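Local coordinates for protein glycosyl hydrolase, BNR repeat (Ralstonia eutropha, PDB 3B7F) that is a putative glycosyl hydrolase built as a seven-bladed beta-propeller with BNR repeats, probably having hydrolase activity, at residues S143-H146 with G147-E151; V238-P241 with A242-D245. All blocks are in the same frame, centred on the assembly; numbering follows the deposited sequence.

In the fold
Contacts 1 and 2 illustrate how a beta-propeller joins neighbouring antiparallel strands of its blades by short turns. Residues 143-151 link the third and fourth strands of the blade that begins with strand 116-122, whereas residues 238-245 join the first strand of another blade, 234-239, to the second, 246-251. In the alternating up-and-down course of a blade, both connections fall at the same end, hence on one face of the propeller. Their centres lie 26 Å apart and their nearest atoms about 17 Å, so they do not touch; the blade 178-213 comes between them in sequence. 1,2-Ethanediol, most likely a crystallisation additive, sits in contact 1, and a bound 1,2-ethanediol also lies about 4 Å from the Q239 side chain.

Contact 1. Residues S143-H146 with G147-E151; sequences STDH and GASWE. With EDO (1,2-ethanediol), chain Q.
S143, D145, G147 and W150 meet in an Asp-box, the BNR signature of sialidase-like propellers, here at the hairpin between strands 139-143 and 151-152. The tight part is the inner side, where S143 OG, anti to the backbone N (chi1 -176°), accepts G147 N at 3.0 Å and lies 2.7 Å from S149 O. S143 CB meanwhile sits squarely over one face of the indole, 3.6 Å from the centroid of the W150 six-membered ring, a CH-pi contact. W131, A133 and V83 also pack against this tryptophan. A type I' turn from D145 to A148 reverses the chain, and D145 reaches across it: OD1 takes S149 N on its syn lone pair at 3.0 Å.

The outer side, where T144 and E151 are exposed, is looser and holds a bound 1,2-ethanediol. T144 N donates almost straight to its O1 at 2.8 Å (177°), and O1 in turn donates to S149 O at 3.0 Å. The diol's O2 bonds T144 OG1 and, weakly, E151 OE2. The other carboxylate oxygen takes a second bond: S149 OG donates to D145 OD2 at 2.7 Å, approaching from above the carboxylate plane, 44° out of it.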
loop_
_atom_site.group_PDB
_atom_site.type_symbol
_atom_site.label_atom_id
_atom_site.label_comp_id
_atom_site.label_asym_id
_atom_site.label_seq_id
_atom_site.Cartn_x
_atom_site.Cartn_y
_atom_site.Cartn_z
ATOM N N SER A 143 -14.162 -11.141 -2.013
ATOM C CA SER A 143 -14.447 -12.397 -1.338
ATOM C C SER A 143 -15.365 -12.050 -0.195
ATOM O O SER A 143 -15.250 -10.959 0.345
ATOM C CB SER A 143 -13.185 -13.013 -0.763
ATOM O OG SER A 143 -13.455 -14.271 -0.197
ATOM N N THR A 144 -16.311 -12.939 0.107
ATOM C CA THR A 144 -17.170 -12.844 1.288
ATOM C C THR A 144 -16.958 -14.055 2.236
ATOM O O THR A 144 -17.642 -14.137 3.268
ATOM C CB THR A 144 -18.652 -12.750 0.904
ATOM O OG1 THR A 144 -19.027 -13.931 0.187
ATOM C CG2 THR A 144 -18.926 -11.493 0.046
ATOM N N ASP A 145 -16.006 -14.949 1.905
ATOM C CA ASP A 145 -15.698 -16.175 2.679
ATOM C C ASP A 145 -14.216 -16.254 3.154
ATOM O O ASP A 145 -13.578 -17.314 3.057
ATOM C CB ASP A 145 -16.090 -17.430 1.870
ATOM C CG ASP A 145 -15.283 -17.594 0.597
ATOM O OD1 ASP A 145 -14.539 -16.660 0.234
ATOM O OD2 ASP A 145 -15.375 -18.660 -0.044
ATOM N N HIS A 146 -13.704 -15.130 3.670
ATOM C CA HIS A 146 -12.329 -14.998 4.205
ATOM C C HIS A 146 -11.213 -15.236 3.177
ATOM O O HIS A 146 -10.094 -15.623 3.537
ATOM C CB HIS A 146 -12.121 -15.905 5.442
ATOM C CG HIS A 146 -13.103 -15.652 6.534
ATOM N ND1 HIS A 146 -12.959 -14.619 7.434
ATOM C CD2 HIS A 146 -14.258 -16.279 6.859
ATOM C CE1 HIS A 146 -13.978 -14.629 8.276
ATOM N NE2 HIS A 146 -14.786 -15.619 7.942
ATOM N N GLY A 147 -11.514 -14.979 1.910
ATOM C CA GLY A 147 -10.553 -15.138 0.842
ATOM C C GLY A 147 -10.434 -16.508 0.238
ATOM O O GLY A 147 -9.477 -16.744 -0.476
ATOM N N ALA A 148 -11.376 -17.415 0.513
ATOM C CA ALA A 148 -11.352 -18.744 -0.108
ATOM C C ALA A 148 -11.720 -18.649 -1.588
ATOM O O ALA A 148 -11.050 -19.258 -2.427
ATOM C CB ALA A 148 -12.276 -19.733 0.639
ATOM N N SER A 149 -12.763 -17.869 -1.887
ATOM C CA SER A 149 -13.281 -17.682 -3.243
ATOM C C SER A 149 -13.441 -16.201 -3.524
ATOM O O SER A 149 -13.796 -15.420 -2.636
ATOM C CB SER A 149 -14.621 -18.411 -3.446
ATOM O OG SER A 149 -15.615 -17.907 -2.581
ATOM N N TRP A 150 -13.168 -15.833 -4.769
ATOM C CA TRP A 150 -13.197 -14.465 -5.229
ATOM C C TRP A 150 -14.048 -14.347 -6.473
ATOM O O TRP A 150 -14.023 -15.254 -7.306
ATOM C CB TRP A 150 -11.773 -14.030 -5.552
ATOM C CG TRP A 150 -10.886 -13.996 -4.329
ATOM C CD1 TRP A 150 -10.176 -15.037 -3.788
ATOM C CD2 TRP A 150 -10.637 -12.868 -3.499
ATOM N NE1 TRP A 150 -9.510 -14.623 -2.676
ATOM C CE2 TRP A 150 -9.788 -13.299 -2.459
ATOM C CE3 TRP A 150 -11.082 -11.534 -3.507
ATOM C CZ2 TRP A 150 -9.342 -12.446 -1.464
ATOM C CZ3 TRP A 150 -10.669 -10.694 -2.512
ATOM C CH2 TRP A 150 -9.794 -11.149 -1.503
ATOM N N GLU A 151 -14.799 -13.245 -6.586
ATOM C CA GLU A 151 -15.589 -12.944 -7.773
ATOM C C GLU A 151 -15.241 -11.505 -8.210
ATOM O O GLU A 151 -14.860 -10.676 -7.361
ATOM C CB GLU A 151 -17.091 -13.058 -7.476
ATOM C CG GLU A 151 -17.649 -11.870 -6.663
ATOM C CD GLU A 151 -19.033 -12.076 -6.074
ATOM O OE1 GLU A 151 -19.786 -12.977 -6.550
ATOM O OE2 GLU A 151 -19.343 -11.305 -5.118
HETATM C C1 EDO Q . -17.043 -15.244 -3.055
HETATM O O1 EDO Q . -16.602 -15.104 -1.694
HETATM C C2 EDO Q . -17.755 -14.002 -3.558
HETATM O O2 EDO Q . -18.700 -13.540 -2.582
#

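Contact 2. Residues V238-P241 with A242-D245; sequences VQHP and AAPD
H240 lies against A242 and A243 where strand 234-239 gives way to a compact turn, which folds back over the buried H240 ring and is completed by P244. With H240 CG anti to the backbone N (chi1 -160°), the imidazole is directed toward the backbone N atoms of A242 and A243. A242 touches the ring with its methyl: CB is 3.3 Å from H240 CE1, and A242 N is 3.1 Å from H240 ND1. A243 N comes in at the ring edge, near its plane, and makes a weak, bent hydrogen bond to H240 ND1 of 3.3 Å. At the far side of the ring NE2 is bonded to the carbonyl of H286, which suggests that NE2 carries the proton and leaves ND1 as the acceptor. P241 CD covers one face of the imidazole, offset toward its rim.

P244 closes the turn. Its CA approaches H240 O at 3.1 Å in a CA-H...O contact; P244 N has no hydrogen to offer this oxygen, and the CA-H takes the place beside it. Its own carbonyl is taken by Q239, whose extended side chain crosses the proline ring at a slant: NE2 donates to P244 O at 2.8 Å, nearly straight (168°), and the oxygen lies in the plane of the glutamine amide. A weak bond from the same NE2 runs to D185 OD2 of the preceding blade, while D245, the next residue, forms a salt bridge with R261. H240 also pairs through its backbone with I246, so the turn leads directly into the following strand. The arrangement is that of the loop joining the innermost strand of a propeller blade to its second, antiparallel strand.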
loop_
_atom_site.group_PDB
_atom_site.type_symbol
_atom_site.label_atom_id
_atom_site.label_comp_id
_atom_site.label_asym_id
_atom_site.label_seq_id
_atom_site.Cartn_x
_atom_site.Cartn_y
_atom_site.Cartn_z
ATOM N N VAL A 238 -4.036 6.556 1.106
ATOM C CA VAL A 238 -4.496 6.164 2.450
ATOM C C VAL A 238 -5.669 7.079 2.894
ATOM O O VAL A 238 -5.753 8.232 2.500
ATOM C CB VAL A 238 -3.334 6.178 3.516
ATOM C CG1 VAL A 238 -2.241 5.126 3.187
ATOM C CG2 VAL A 238 -2.681 7.530 3.613
ATOM N N GLN A 239 -6.607 6.519 3.645
ATOM C CA GLN A 239 -7.723 7.243 4.224
ATOM C C GLN A 239 -7.459 7.167 5.705
ATOM O O GLN A 239 -7.245 6.068 6.223
ATOM C CB GLN A 239 -9.043 6.561 3.874
ATOM C CG GLN A 239 -10.292 7.217 4.505
ATOM C CD GLN A 239 -11.582 6.574 4.057
ATOM O OE1 GLN A 239 -11.613 5.381 3.747
ATOM N NE2 GLN A 239 -12.665 7.356 4.050
ATOM N N HIS A 240 -7.490 8.302 6.403
ATOM C CA HIS A 240 -7.142 8.302 7.819
ATOM C C HIS A 240 -8.247 7.648 8.661
ATOM O O HIS A 240 -9.390 7.970 8.477
ATOM C CB HIS A 240 -6.847 9.702 8.336
ATOM C CG HIS A 240 -6.053 9.676 9.593
ATOM N ND1 HIS A 240 -6.625 9.653 10.847
ATOM C CD2 HIS A 240 -4.726 9.536 9.782
ATOM C CE1 HIS A 240 -5.672 9.553 11.756
ATOM N NE2 HIS A 240 -4.511 9.483 11.134
ATOM N N PRO A 241 -7.902 6.706 9.563
ATOM C CA PRO A 241 -8.964 6.028 10.309
ATOM C C PRO A 241 -9.653 6.893 11.371
ATOM O O PRO A 241 -10.827 6.668 11.673
ATOM C CB PRO A 241 -8.232 4.833 10.933
ATOM C CG PRO A 241 -6.858 5.250 11.027
ATOM C CD PRO A 241 -6.573 6.212 9.950
ATOM N N ALA A 242 -8.910 7.846 11.932
ATOM C CA ALA A 242 -9.428 8.804 12.912
ATOM C C ALA A 242 -10.230 9.976 12.281
ATOM O O ALA A 242 -11.156 10.463 12.900
ATOM C CB ALA A 242 -8.264 9.350 13.758
ATOM N N ALA A 243 -9.854 10.413 11.079
ATOM C CA ALA A 243 -10.503 11.494 10.335
ATOM C C ALA A 243 -10.683 11.011 8.892
ATOM O O ALA A 243 -9.979 11.466 7.997
ATOM C CB ALA A 243 -9.663 12.732 10.391
ATOM N N PRO A 244 -11.640 10.079 8.651
ATOM C CA PRO A 244 -11.829 9.473 7.296
ATOM C C PRO A 244 -12.180 10.419 6.115
ATOM O O PRO A 244 -12.127 9.981 4.963
ATOM C CB PRO A 244 -12.860 8.349 7.533
ATOM C CG PRO A 244 -13.487 8.646 8.902
ATOM C CD PRO A 244 -12.569 9.527 9.662
ATOM N N ASP A 245 -12.508 11.684 6.391
ATOM C CA ASP A 245 -12.592 12.699 5.324
ATOM C C ASP A 245 -11.222 13.035 4.735
ATOM O O ASP A 245 -11.147 13.504 3.593
ATOM C CB ASP A 245 -13.190 14.008 5.831
ATOM C CG ASP A 245 -14.666 13.888 6.172
ATOM O OD1 ASP A 245 -15.448 13.331 5.363
ATOM O OD2 ASP A 245 -15.027 14.389 7.251
#